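Long-range contacts in mnemiopsin 1 (Mnemiopsis leidyi, PDB 5VP3), which probably emits light when calcium binds its EF-hand loops, as a light-sensitive, calcium-regulated photoprotein of a comb jelly: residues D41-L45 with E55-W59; W59-M63 with T150-D156; Q73-M77 with A130-V134; A80-F84 with L123-L127. All blocks are in the same frame, centred on the assembly; numbering follows the deposited sequence. Where two conformers were deposited one is given.

Contact 1 of 4, residues D41-L45 with E55-W59. With CD (cadmium ion), chain B.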
loop_
_atom_site.group_PDB
_atom_site.type_symbol
_atom_site.label_atom_id
_atom_site.label_comp_id
_atom_site.label_asym_id
_atom_site.label_seq_id
_atom_site.Cartn_x
_atom_site.Cartn_y
_atom_site.Cartn_z
ATOM N N ASP A 41 -10.306 9.454 -1.625
ATOM C CA ASP A 41 -10.619 10.833 -1.324
ATOM C C ASP A 41 -9.648 11.398 -0.299
ATOM O O ASP A 41 -9.331 12.586 -0.328
ATOM C CB ASP A 41 -12.065 10.910 -0.849
ATOM C CG ASP A 41 -13.056 10.627 -1.969
ATOM O OD1 ASP A 41 -12.647 10.670 -3.152
ATOM O OD2 ASP A 41 -14.239 10.334 -1.683
ATOM N N THR A 42 -9.146 10.570 0.604
ATOM C CA THR A 42 -8.120 11.074 1.505
ATOM C C THR A 42 -6.830 11.380 0.755
ATOM O O THR A 42 -6.146 12.357 1.077
ATOM C CB THR A 42 -7.844 10.073 2.607
ATOM O OG1 THR A 42 -9.075 9.734 3.262
ATOM C CG2 THR A 42 -6.872 10.665 3.593
ATOM N N PHE A 43 -6.481 10.544 -0.240
ATOM C CA PHE A 43 -5.246 10.728 -0.995
ATOM C C PHE A 43 -5.369 11.889 -1.971
ATOM O O PHE A 43 -4.379 12.555 -2.268
ATOM C CB PHE A 43 -4.922 9.461 -1.790
ATOM C CG PHE A 43 -4.257 8.356 -0.996
ATOM C CD1 PHE A 43 -3.401 8.627 0.047
ATOM C CD2 PHE A 43 -4.473 7.033 -1.343
ATOM C CE1 PHE A 43 -2.782 7.588 0.755
ATOM C CE2 PHE A 43 -3.868 5.995 -0.645
ATOM C CZ PHE A 43 -3.008 6.275 0.394
ATOM N N ASP A 44 -6.576 12.133 -2.480
ATOM C CA ASP A 44 -6.811 13.133 -3.527
ATOM C C ASP A 44 -6.806 14.509 -2.857
ATOM O O ASP A 44 -7.838 15.072 -2.483
ATOM C CB ASP A 44 -8.117 12.829 -4.235
ATOM C CG ASP A 44 -8.456 13.854 -5.265
ATOM O OD1 ASP A 44 -7.565 14.663 -5.575
ATOM O OD2 ASP A 44 -9.609 13.844 -5.741
ATOM N N LEU A 45 -5.597 15.049 -2.667
ATOM C CA LEU A 45 -5.448 16.160 -1.723
ATOM C C LEU A 45 -6.159 17.418 -2.206
ATOM O O LEU A 45 -6.574 18.243 -1.387
ATOM C CB LEU A 45 -3.963 16.461 -1.483
ATOM C CG LEU A 45 -3.053 15.290 -1.100
ATOM C CD1 LEU A 45 -1.600 15.689 -1.316
ATOM C CD2 LEU A 45 -3.279 14.819 0.339
ATOM N N GLU A 55 0.564 13.555 -5.021
ATOM C CA GLU A 55 -0.307 13.484 -3.865
ATOM C C GLU A 55 0.013 12.256 -3.023
ATOM O O GLU A 55 0.084 12.342 -1.794
ATOM C CB GLU A 55 -1.753 13.491 -4.355
ATOM C CG GLU A 55 -2.138 14.774 -5.066
ATOM C CD GLU A 55 -3.532 14.684 -5.668
ATOM O OE1 GLU A 55 -3.817 13.631 -6.274
ATOM O OE2 GLU A 55 -4.341 15.631 -5.513
ATOM N N ILE A 56 0.255 11.116 -3.678
ATOM C CA ILE A 56 0.612 9.873 -2.983
ATOM C C ILE A 56 1.867 10.053 -2.125
ATOM O O ILE A 56 1.943 9.543 -1.003
ATOM C CB ILE A 56 0.820 8.748 -4.021
ATOM C CG1 ILE A 56 -0.490 8.320 -4.699
ATOM C CG2 ILE A 56 1.525 7.571 -3.410
ATOM C CD1 ILE A 56 -1.591 8.012 -3.713
ATOM N N MET A 57 2.870 10.756 -2.651
ATOM C CA MET A 57 4.162 10.865 -1.984
ATOM C C MET A 57 4.158 11.814 -0.791
ATOM O O MET A 57 5.138 11.840 -0.035
ATOM C CB MET A 57 5.214 11.301 -3.005
ATOM C CG MET A 57 5.405 10.266 -4.095
ATOM S SD MET A 57 5.817 8.615 -3.470
ATOM C CE MET A 57 7.134 9.055 -2.344
ATOM N N TYR A 58 3.080 12.565 -0.582
ATOM C CA TYR A 58 2.966 13.399 0.608
ATOM C C TYR A 58 3.027 12.556 1.884
ATOM O O TYR A 58 3.540 13.005 2.921
ATOM C CB TYR A 58 1.667 14.210 0.503
ATOM C CG TYR A 58 1.183 14.909 1.744
ATOM C CD1 TYR A 58 1.557 16.205 2.024
ATOM C CD2 TYR A 58 0.301 14.297 2.599
ATOM C CE1 TYR A 58 1.091 16.857 3.150
ATOM C CE2 TYR A 58 -0.181 14.948 3.721
ATOM C CZ TYR A 58 0.222 16.221 3.984
ATOM O OH TYR A 58 -0.242 16.866 5.095
ATOM N N TRP A 59 2.582 11.328 1.821
ATOM C CA TRP A 59 2.426 10.557 3.045
ATOM C C TRP A 59 3.746 9.952 3.507
ATOM O O TRP A 59 4.111 10.116 4.686
ATOM C CB TRP A 59 1.341 9.503 2.826
ATOM C CG TRP A 59 0.044 10.201 2.538
ATOM C CD1 TRP A 59 -0.515 10.378 1.318
ATOM C CD2 TRP A 59 -0.808 10.886 3.475
ATOM N NE1 TRP A 59 -1.669 11.117 1.425
ATOM C CE2 TRP A 59 -1.869 11.448 2.735
ATOM C CE3 TRP A 59 -0.771 11.093 4.856
ATOM C CZ2 TRP A 59 -2.899 12.162 3.326
ATOM C CZ3 TRP A 59 -1.786 11.819 5.442
ATOM C CH2 TRP A 59 -2.849 12.338 4.667
HETATM CD CD CD B . -6.044 15.079 -7.065
HETATM O O HOH W 1 -4.620 15.722 -8.968
#
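Asp44 and Glu55 are the first and last ligands of an EF-hand loop that runs between helices 30-43 and 53-66 and here holds a cadmium ion. Asp44 binds with one oxygen, OD1, at 2.2 Å from the cadmium. Glu55 binds with both: its OE2 lies 2.4 Å and its OE1 2.8 Å from the metal, an uneven bidentate grip. The two side chains lie side by side and point the same way, with their carboxylate planes 63° apart. Asp46, Asp48, the carbonyl of Lys50 and a water complete the site. In the second shell, Gly49 N bonds to Asp44 OD2 and Thr52 N to Glu55 OE1.

Behind the metal the two helices meet through apolar groups. Phe43 reaches across from the end of the first helix. Ile56 CD1 sits over one face of the Phe43 ring, 4.0 Å from the ring centroid, a CH-pi contact. At the ring edge Phe43 CD1 comes 3.3 Å from Trp59 NE1. The two aromatic planes are 59° apart, so the rings meet obliquely. Leu45 runs past Glu55 in the opposite direction, and its two methyls meet different partners. Leu45 CD1 packs 3.6 Å from Glu55 CA and also touches Tyr58 CB, while Leu45 CD2 lies 4.0 Å from Trp59 CZ2.

Asp44 has chi1 at 177°, CG opposite the backbone N, and this turns its carboxylate to the metal. Its OD1 and Glu55 OE2 are 3.4 Å apart. Two carboxylates this close would probably repel each other without the cation, so the bound metal is likely to hold this end of the contact together.

Contact 2 of 4, residues W59-M63 with T150-D156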
loop_
_atom_site.group_PDB
_atom_site.type_symbol
_atom_site.label_atom_id
_atom_site.label_comp_id
_atom_site.label_asym_id
_atom_site.label_seq_id
_atom_site.Cartn_x
_atom_site.Cartn_y
_atom_site.Cartn_z
ATOM N N TRP A 59 2.582 11.328 1.821
ATOM C CA TRP A 59 2.426 10.557 3.045
ATOM C C TRP A 59 3.746 9.952 3.507
ATOM O O TRP A 59 4.111 10.116 4.686
ATOM C CB TRP A 59 1.341 9.503 2.826
ATOM C CG TRP A 59 0.044 10.201 2.538
ATOM C CD1 TRP A 59 -0.515 10.378 1.318
ATOM C CD2 TRP A 59 -0.808 10.886 3.475
ATOM N NE1 TRP A 59 -1.669 11.117 1.425
ATOM C CE2 TRP A 59 -1.869 11.448 2.735
ATOM C CE3 TRP A 59 -0.771 11.093 4.856
ATOM C CZ2 TRP A 59 -2.899 12.162 3.326
ATOM C CZ3 TRP A 59 -1.786 11.819 5.442
ATOM C CH2 TRP A 59 -2.849 12.338 4.667
ATOM N N PRO A 60 4.492 9.262 2.635
ATOM C CA PRO A 60 5.829 8.811 3.045
ATOM C C PRO A 60 6.726 9.962 3.379
ATOM O O PRO A 60 7.568 9.844 4.270
ATOM C CB PRO A 60 6.350 8.044 1.827
ATOM C CG PRO A 60 5.457 8.467 0.667
ATOM C CD PRO A 60 4.140 8.752 1.294
ATOM N N ASP A 61 6.564 11.098 2.704
ATOM C CA ASP A 61 7.384 12.241 3.065
ATOM C C ASP A 61 7.048 12.715 4.474
ATOM O O ASP A 61 7.945 13.142 5.210
ATOM C CB ASP A 61 7.234 13.364 2.029
ATOM C CG ASP A 61 8.103 14.566 2.348
ATOM O OD1 ASP A 61 9.346 14.490 2.153
ATOM O OD2 ASP A 61 7.533 15.567 2.827
ATOM N N ARG A 62 5.772 12.642 4.885
ATOM C CA ARG A 62 5.449 12.970 6.282
ATOM C C ARG A 62 6.022 11.928 7.246
ATOM O O ARG A 62 6.465 12.259 8.355
ATOM C CB ARG A 62 3.931 13.089 6.458
ATOM C CG ARG A 62 3.389 14.457 6.058
ATOM C CD ARG A 62 1.904 14.580 6.369
ATOM N NE ARG A 62 1.623 14.427 7.800
ATOM C CZ ARG A 62 0.399 14.339 8.319
ATOM N NH1 ARG A 62 -0.670 14.382 7.528
ATOM N NH2 ARG A 62 0.239 14.207 9.631
ATOM N N MET A 63 6.043 10.668 6.834
ATOM C CA MET A 63 6.673 9.643 7.652
ATOM C C MET A 63 8.127 10.017 7.898
ATOM O O MET A 63 8.581 10.060 9.047
ATOM C CB MET A 63 6.533 8.289 6.943
ATOM C CG MET A 63 7.067 7.099 7.684
ATOM S SD MET A 63 6.052 6.838 9.144
ATOM C CE MET A 63 7.313 6.525 10.367
ATOM N N THR A 150 3.704 6.280 15.266
ATOM C CA THR A 150 4.236 7.331 14.419
ATOM C C THR A 150 3.713 7.185 13.011
ATOM O O THR A 150 3.294 8.169 12.399
ATOM C CB THR A 150 5.744 7.293 14.466
ATOM O OG1 THR A 150 6.126 7.488 15.834
ATOM C CG2 THR A 150 6.335 8.376 13.593
ATOM N N MET A 151 3.668 5.951 12.500
ATOM C CA MET A 151 3.132 5.740 11.164
ATOM C C MET A 151 1.670 6.147 11.079
ATOM O O MET A 151 1.206 6.637 10.035
ATOM C CB MET A 151 3.276 4.279 10.743
ATOM C CG MET A 151 2.949 4.097 9.263
ATOM S SD MET A 151 2.875 2.400 8.636
ATOM C CE MET A 151 1.228 1.934 9.066
ATOM N N MET A 152 0.903 5.871 12.130
ATOM C CA MET A 152 -0.492 6.284 12.140
ATOM C C MET A 152 -0.601 7.803 12.076
ATOM O O MET A 152 -1.408 8.354 11.323
ATOM C CB MET A 152 -1.179 5.763 13.399
ATOM C CG MET A 152 -1.148 4.244 13.551
ATOM S SD MET A 152 -1.905 3.548 12.084
ATOM C CE MET A 152 -1.573 1.797 12.225
ATOM N N LYS A 153 0.229 8.490 12.849
ATOM C CA LYS A 153 0.200 9.943 12.869
ATOM C C LYS A 153 0.521 10.510 11.494
ATOM O O LYS A 153 -0.168 11.407 11.007
ATOM C CB LYS A 153 1.194 10.436 13.913
ATOM C CG LYS A 153 1.494 11.913 13.900
ATOM C CD LYS A 153 2.266 12.279 15.167
ATOM C CE LYS A 153 2.798 13.704 15.112
ATOM N NZ LYS A 153 3.466 14.083 16.393
ATOM N N ALA A 154 1.561 9.980 10.844
ATOM C CA ALA A 154 1.903 10.424 9.498
ATOM C C ALA A 154 0.758 10.204 8.530
ATOM O O ALA A 154 0.612 10.956 7.558
ATOM C CB ALA A 154 3.140 9.684 8.998
ATOM N N PHE A 155 -0.059 9.182 8.760
ATOM C CA PHE A 155 -1.153 8.895 7.844
ATOM C C PHE A 155 -2.497 9.464 8.288
ATOM O O PHE A 155 -3.518 9.103 7.703
ATOM C CB PHE A 155 -1.293 7.401 7.643
ATOM C CG PHE A 155 -0.388 6.869 6.610
ATOM C CD1 PHE A 155 -0.661 7.062 5.263
ATOM C CD2 PHE A 155 0.741 6.189 6.977
ATOM C CE1 PHE A 155 0.176 6.566 4.307
ATOM C CE2 PHE A 155 1.585 5.682 6.034
ATOM C CZ PHE A 155 1.312 5.872 4.694
ATOM N N ASP A 156 -2.534 10.318 9.309
ATOM C CA ASP A 156 -3.814 10.852 9.788
ATOM C C ASP A 156 -4.762 9.727 10.191
ATOM O O ASP A 156 -5.972 9.804 9.974
ATOM C CB ASP A 156 -4.499 11.736 8.743
ATOM C CG ASP A 156 -3.832 13.072 8.583
ATOM O OD1 ASP A 156 -2.872 13.342 9.344
ATOM O OD2 ASP A 156 -4.276 13.842 7.695
#
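The Schellman motif that ends helix 145-154, inside the EF-hand pair, meets the middle of helix 53-66 here. Asp156, with positive phi, is its C-prime residue, and its carboxylate takes the salt bridge from Arg62. Both terminal nitrogens of the guanidinium go to one oxygen: Arg62 NH1 lies 3.0 Å and Arg62 NH2 3.2 Å from Asp156 OD1. They come from the same face of the carboxylate, whose plane is turned well away from that of the guanidinium. Neither bond is straight, with N-H...O angles of 147° and 138°. The arginine chain bends at chi3, and Ala154 O lies over one face of the guanidinium, 3.5 Å from Arg62 CZ. A leucine in its place would probably leave Asp156 without its charged mate and the carbonyls at this helix end without the nearby positive charge.

Trp59 turns the edge of its six-membered ring to the same turn, with CE3 3.0 Å from Ala154 O. The ring of Phe155 is nearly parallel to the indole but slid aside, so the two barely overlap. Phe155 CE1 instead touches Trp59 CB at 3.5 Å. Further along, Met63 bends at chi2 and chi3 to lay SD 3.7 Å from Met151 CA, while its CE meets Thr150 CG2 at 3.8 Å. Ala154 CB packs against the Met63 backbone N and CA.

The axes of the two short helix segments come within 9.1 Å, their directions 136° apart. Helix 123-135 borders both, through Tyr131 on Pro60 and Phe155 and through Val134 on Met63. Helix 161-169 packs on Met152.

Contact 3 of 4, residues Q73-M77 with A130-V134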
loop_
_atom_site.group_PDB
_atom_site.type_symbol
_atom_site.label_atom_id
_atom_site.label_comp_id
_atom_site.label_asym_id
_atom_site.label_seq_id
_atom_site.Cartn_x
_atom_site.Cartn_y
_atom_site.Cartn_z
ATOM N N GLN A 73 17.646 4.527 3.526
ATOM C CA GLN A 73 16.350 3.988 3.909
ATOM C C GLN A 73 15.222 4.781 3.275
ATOM O O GLN A 73 14.253 4.207 2.770
ATOM C CB GLN A 73 16.216 4.028 5.410
ATOM C CG GLN A 73 16.728 2.774 5.950
ATOM C CD GLN A 73 17.234 2.917 7.307
ATOM O OE1 GLN A 73 16.967 3.926 8.033
ATOM N NE2 GLN A 73 18.058 1.939 7.669
ATOM N N VAL A 74 15.348 6.109 3.284
ATOM C CA VAL A 74 14.283 6.973 2.788
ATOM C C VAL A 74 14.123 6.772 1.301
ATOM O O VAL A 74 12.996 6.721 0.778
ATOM C CB VAL A 74 14.580 8.451 3.129
ATOM C CG1 VAL A 74 13.608 9.395 2.422
ATOM C CG2 VAL A 74 14.461 8.701 4.618
ATOM N N GLU A 75 15.249 6.598 0.603
ATOM C CA GLU A 75 15.204 6.404 -0.839
ATOM C C GLU A 75 14.586 5.046 -1.184
ATOM O O GLU A 75 13.810 4.937 -2.131
ATOM C CB GLU A 75 16.623 6.572 -1.407
ATOM C CG GLU A 75 16.764 6.181 -2.853
ATOM C CD GLU A 75 15.986 7.082 -3.845
ATOM O OE1 GLU A 75 15.550 8.241 -3.522
ATOM O OE2 GLU A 75 15.821 6.601 -4.982
ATOM N N LYS A 76 14.895 4.006 -0.414
ATOM C CA LYS A 76 14.201 2.726 -0.590
ATOM C C LYS A 76 12.689 2.850 -0.405
ATOM O O LYS A 76 11.919 2.188 -1.116
ATOM C CB LYS A 76 14.742 1.678 0.387
ATOM C CG LYS A 76 16.106 1.155 0.034
ATOM C CD LYS A 76 16.131 0.490 -1.369
ATOM C CE LYS A 76 17.522 -0.050 -1.754
ATOM N NZ LYS A 76 17.988 -1.074 -0.764
ATOM N N MET A 77 12.247 3.608 0.609
ATOM C CA MET A 77 10.825 3.800 0.837
ATOM C C MET A 77 10.191 4.566 -0.310
ATOM O O MET A 77 9.099 4.204 -0.775
ATOM C CB MET A 77 10.595 4.556 2.150
ATOM C CG MET A 77 9.165 5.133 2.284
ATOM S SD MET A 77 8.812 5.833 3.895
ATOM C CE MET A 77 9.724 7.353 3.825
ATOM N N ALA A 130 10.396 -1.851 3.023
ATOM C CA ALA A 130 11.025 -0.538 2.941
ATOM C C ALA A 130 10.546 0.373 4.061
ATOM O O ALA A 130 11.332 1.141 4.643
ATOM C CB ALA A 130 10.734 0.106 1.589
ATOM N N TYR A 131 9.266 0.338 4.357
ATOM C CA TYR A 131 8.787 1.157 5.453
ATOM C C TYR A 131 9.374 0.682 6.767
ATOM O O TYR A 131 9.634 1.488 7.666
ATOM C CB TYR A 131 7.281 1.089 5.534
ATOM C CG TYR A 131 6.549 2.227 4.902
ATOM C CD1 TYR A 131 6.139 2.159 3.596
ATOM C CD2 TYR A 131 6.224 3.356 5.633
ATOM C CE1 TYR A 131 5.425 3.199 3.012
ATOM C CE2 TYR A 131 5.539 4.392 5.067
ATOM C CZ TYR A 131 5.147 4.310 3.735
ATOM O OH TYR A 131 4.422 5.311 3.129
ATOM N N TYR A 132 9.549 -0.629 6.898
ATOM C CA TYR A 132 10.028 -1.228 8.137
ATOM C C TYR A 132 11.205 -0.458 8.681
ATOM O O TYR A 132 11.206 -0.012 9.829
ATOM C CB TYR A 132 10.437 -2.678 7.879
ATOM C CG TYR A 132 10.630 -3.540 9.092
ATOM C CD1 TYR A 132 9.578 -4.236 9.630
ATOM C CD2 TYR A 132 11.900 -3.725 9.654
ATOM C CE1 TYR A 132 9.751 -5.080 10.754
ATOM C CE2 TYR A 132 12.085 -4.543 10.759
ATOM C CZ TYR A 132 11.008 -5.220 11.298
ATOM O OH TYR A 132 11.195 -6.040 12.366
ATOM N N ASP A 133 12.236 -0.328 7.864
ATOM C CA ASP A 133 13.454 0.310 8.316
ATOM C C ASP A 133 13.214 1.773 8.647
ATOM O O ASP A 133 13.860 2.329 9.523
ATOM C CB ASP A 133 14.525 0.159 7.247
ATOM C CG ASP A 133 14.884 -1.283 6.995
ATOM O OD1 ASP A 133 14.760 -2.097 7.931
ATOM O OD2 ASP A 133 15.297 -1.587 5.868
ATOM N N VAL A 134 12.320 2.430 7.935
ATOM C CA VAL A 134 12.064 3.823 8.255
ATOM C C VAL A 134 11.314 3.930 9.581
ATOM O O VAL A 134 11.590 4.817 10.404
ATOM C CB VAL A 134 11.319 4.468 7.072
ATOM C CG1 VAL A 134 10.868 5.855 7.385
ATOM C CG2 VAL A 134 12.239 4.520 5.876
HETATM O O HOH W 2 13.777 1.514 4.273
HETATM O O HOH W 3 17.992 -0.836 6.397
#
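Met77 lays its sulfur over one face of the Tyr131 ring, a Met-aromatic contact. Met77 SD is 4.0 Å from the Tyr131 ring centroid and 18° off the ring normal, offset toward the CE2 rim. CG stands opposite the backbone N (chi1 164°) and the chain runs straight to SD, which carries the sulfur to the tyrosine. The bend at chi3 turns the methyl aside, and Met77 CE meets Val134 CG1 at 4.0 Å. The methionine and valine cross at about a right angle.

The small Ala130 probably allows the close approach of its CA to Met77 CA, 4.8 Å. Ala130 CB lies 3.6 Å from Lys76 O and also touches Met77 CA. The other branch of Val134, CG2, rests 3.7 Å from Gln73 O. Gln73 and Asp133 cross at about a right angle, with Gln73 CG 3.7 Å from Asp133 CB.

No direct hydrogen bond crosses between the two segments, which lie on antiparallel helices 71-87 and 123-135. One water donates to both Gln73 O and Ala130 O. A second accepts from Gln73 NE2 and donates weakly to Asp133 OD2. Sulfur, ring and methyl packing thus hold the buried side, and water the polar side.

Contact 4 of 4, residues A80-F84 with L123-L127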
loop_
_atom_site.group_PDB
_atom_site.type_symbol
_atom_site.label_atom_id
_atom_site.label_comp_id
_atom_site.label_asym_id
_atom_site.label_seq_id
_atom_site.Cartn_x
_atom_site.Cartn_y
_atom_site.Cartn_z
ATOM N N ALA A 80 9.907 2.220 -3.230
ATOM C CA ALA A 80 8.867 1.212 -3.019
ATOM C C ALA A 80 7.476 1.801 -3.177
ATOM O O ALA A 80 6.595 1.179 -3.778
ATOM C CB ALA A 80 9.013 0.606 -1.635
ATOM N N VAL A 81 7.260 3.007 -2.633
ATOM C CA VAL A 81 5.971 3.654 -2.759
ATOM C C VAL A 81 5.686 3.953 -4.215
ATOM O O VAL A 81 4.573 3.746 -4.691
ATOM C CB VAL A 81 5.908 4.934 -1.899
ATOM C CG1 VAL A 81 4.626 5.655 -2.126
ATOM C CG2 VAL A 81 5.991 4.589 -0.445
ATOM N N HIS A 82 6.684 4.411 -4.955
ATOM C CA HIS A 82 6.463 4.695 -6.369
ATOM C C HIS A 82 6.066 3.430 -7.113
ATOM O O HIS A 82 5.155 3.439 -7.947
ATOM C CB HIS A 82 7.723 5.249 -7.012
ATOM C CG HIS A 82 7.852 6.713 -6.929
ATOM N ND1 HIS A 82 8.233 7.360 -5.777
ATOM C CD2 HIS A 82 7.686 7.667 -7.870
ATOM C CE1 HIS A 82 8.303 8.659 -6.016
ATOM N NE2 HIS A 82 7.978 8.867 -7.277
ATOM N N THR A 83 6.787 2.344 -6.871
ATOM C CA THR A 83 6.501 1.109 -7.585
ATOM C C THR A 83 5.121 0.607 -7.218
ATOM O O THR A 83 4.337 0.200 -8.087
ATOM C CB THR A 83 7.550 0.052 -7.240
ATOM O OG1 THR A 83 8.848 0.500 -7.629
ATOM C CG2 THR A 83 7.235 -1.266 -7.934
ATOM N N PHE A 84 4.816 0.618 -5.921
ATOM C CA PHE A 84 3.529 0.141 -5.442
ATOM C C PHE A 84 2.392 0.902 -6.103
ATOM O O PHE A 84 1.465 0.293 -6.650
ATOM C CB PHE A 84 3.455 0.273 -3.919
ATOM C CG PHE A 84 2.247 -0.401 -3.304
ATOM C CD1 PHE A 84 2.188 -1.771 -3.194
ATOM C CD2 PHE A 84 1.204 0.352 -2.808
ATOM C CE1 PHE A 84 1.107 -2.379 -2.604
ATOM C CE2 PHE A 84 0.107 -0.238 -2.212
ATOM C CZ PHE A 84 0.043 -1.604 -2.109
ATOM N N LEU A 123 4.737 -7.155 -4.260
ATOM C CA LEU A 123 5.034 -5.730 -4.169
ATOM C C LEU A 123 4.539 -5.173 -2.857
ATOM O O LEU A 123 5.065 -4.154 -2.392
ATOM C CB LEU A 123 4.439 -4.952 -5.340
ATOM C CG LEU A 123 4.950 -5.401 -6.710
ATOM C CD1 LEU A 123 4.308 -4.602 -7.834
ATOM C CD2 LEU A 123 6.451 -5.244 -6.776
ATOM N N ILE A 124 3.587 -5.852 -2.225
ATOM C CA ILE A 124 3.175 -5.449 -0.883
ATOM C C ILE A 124 4.306 -5.685 0.095
ATOM O O ILE A 124 4.524 -4.884 0.998
ATOM C CB ILE A 124 1.925 -6.201 -0.420
ATOM C CG1 ILE A 124 0.731 -5.854 -1.297
ATOM C CG2 ILE A 124 1.634 -5.837 1.057
ATOM C CD1 ILE A 124 -0.538 -6.657 -0.952
ATOM N N ALA A 125 5.015 -6.812 -0.049
ATOM C CA ALA A 125 6.144 -7.097 0.835
ATOM C C ALA A 125 7.269 -6.116 0.606
ATOM O O ALA A 125 7.933 -5.693 1.555
ATOM C CB ALA A 125 6.643 -8.527 0.619
ATOM N N LEU A 126 7.514 -5.755 -0.649
ATOM C CA LEU A 126 8.487 -4.706 -0.947
ATOM C C LEU A 126 8.141 -3.405 -0.211
ATOM O O LEU A 126 9.013 -2.746 0.370
ATOM C CB LEU A 126 8.545 -4.473 -2.475
ATOM C CG LEU A 126 9.223 -3.191 -2.991
ATOM C CD1 LEU A 126 10.734 -3.279 -2.840
ATOM C CD2 LEU A 126 8.921 -2.933 -4.415
ATOM N N LEU A 127 6.877 -2.988 -0.267
ATOM C CA LEU A 127 6.478 -1.752 0.412
ATOM C C LEU A 127 6.645 -1.883 1.922
ATOM O O LEU A 127 7.143 -0.974 2.592
ATOM C CB LEU A 127 5.031 -1.443 0.054
ATOM C CG LEU A 127 4.350 -0.202 0.605
ATOM C CD1 LEU A 127 4.939 0.983 -0.032
ATOM C CD2 LEU A 127 2.867 -0.215 0.335
#
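The ring of Phe84 carries Leu127 CD2 over the centre of one face, as a CH-pi contact. The methyl is 3.6 Å from the ring centroid and 10° off the ring normal, so it lies almost directly above the ring centre. At the edge, Ile124 CG1 lies 3.7 Å from Phe84 CE1. Leu123 O approaches obliquely, 3.8 Å from Phe84 CD1. Outside the two segments the ring of Phe108, from helix 101-117, meets that of Phe84.

Both partners of the CH-pi pair have CG trans to the backbone N (chi1 -171° for Phe84), which sends each across to the other helix. They cross at about a right angle. The second methyl of Leu127 is used as well: its CD1 packs 3.8 Å from Val81 CG2. A serine in place of Phe84 would probably leave Leu127 CD2 and Ile124 CG1 without the surface they pack on and open a gap between the helices.

Beside this, Ala80 CB sits 4.0 Å from Leu126 CG and equally close to Leu127 CA. Thr83 CG2 touches both Leu123 CD2 and Leu126 CD2, 4.2 Å from each. The Thr83 hydroxyl instead bonds to Ala79 O of its own helix.

Helices 71-87 and 123-135 run antiparallel here: the axes of the two short segments come within 9.2 Å, with 156° between their directions. Helix 179-190 adds Phe186 and Trp190 against Leu127. No hydrogen bond crosses between the segments, so apolar packing joins them, with Leu127 CD2 on the Phe84 face as its centre.

Contacts 1 and 2 share Trp59, and their centres are 11 Å apart; both use helix 53-66. That helix thus runs from the cadmium site of contact 1 to the end of helix 145-154. Contacts 3 and 4 both join helices 71-87 and 123-135, with centres 10 Å apart, and meet where Ala130 CB lies 3.7 Å from Ala80 CB. Pro60 links the two pairs: Pro60 O is 3.3 Å from Met77 CE. Ile56 CG2, 3.9 Å from Val81 CG1, joins contact 1 to contact 4. Contacts 1 and 3 do not touch. Of the four, contact 1 alone includes metal ligands; the Asp133 side chain is about 9 Å from another cadmium.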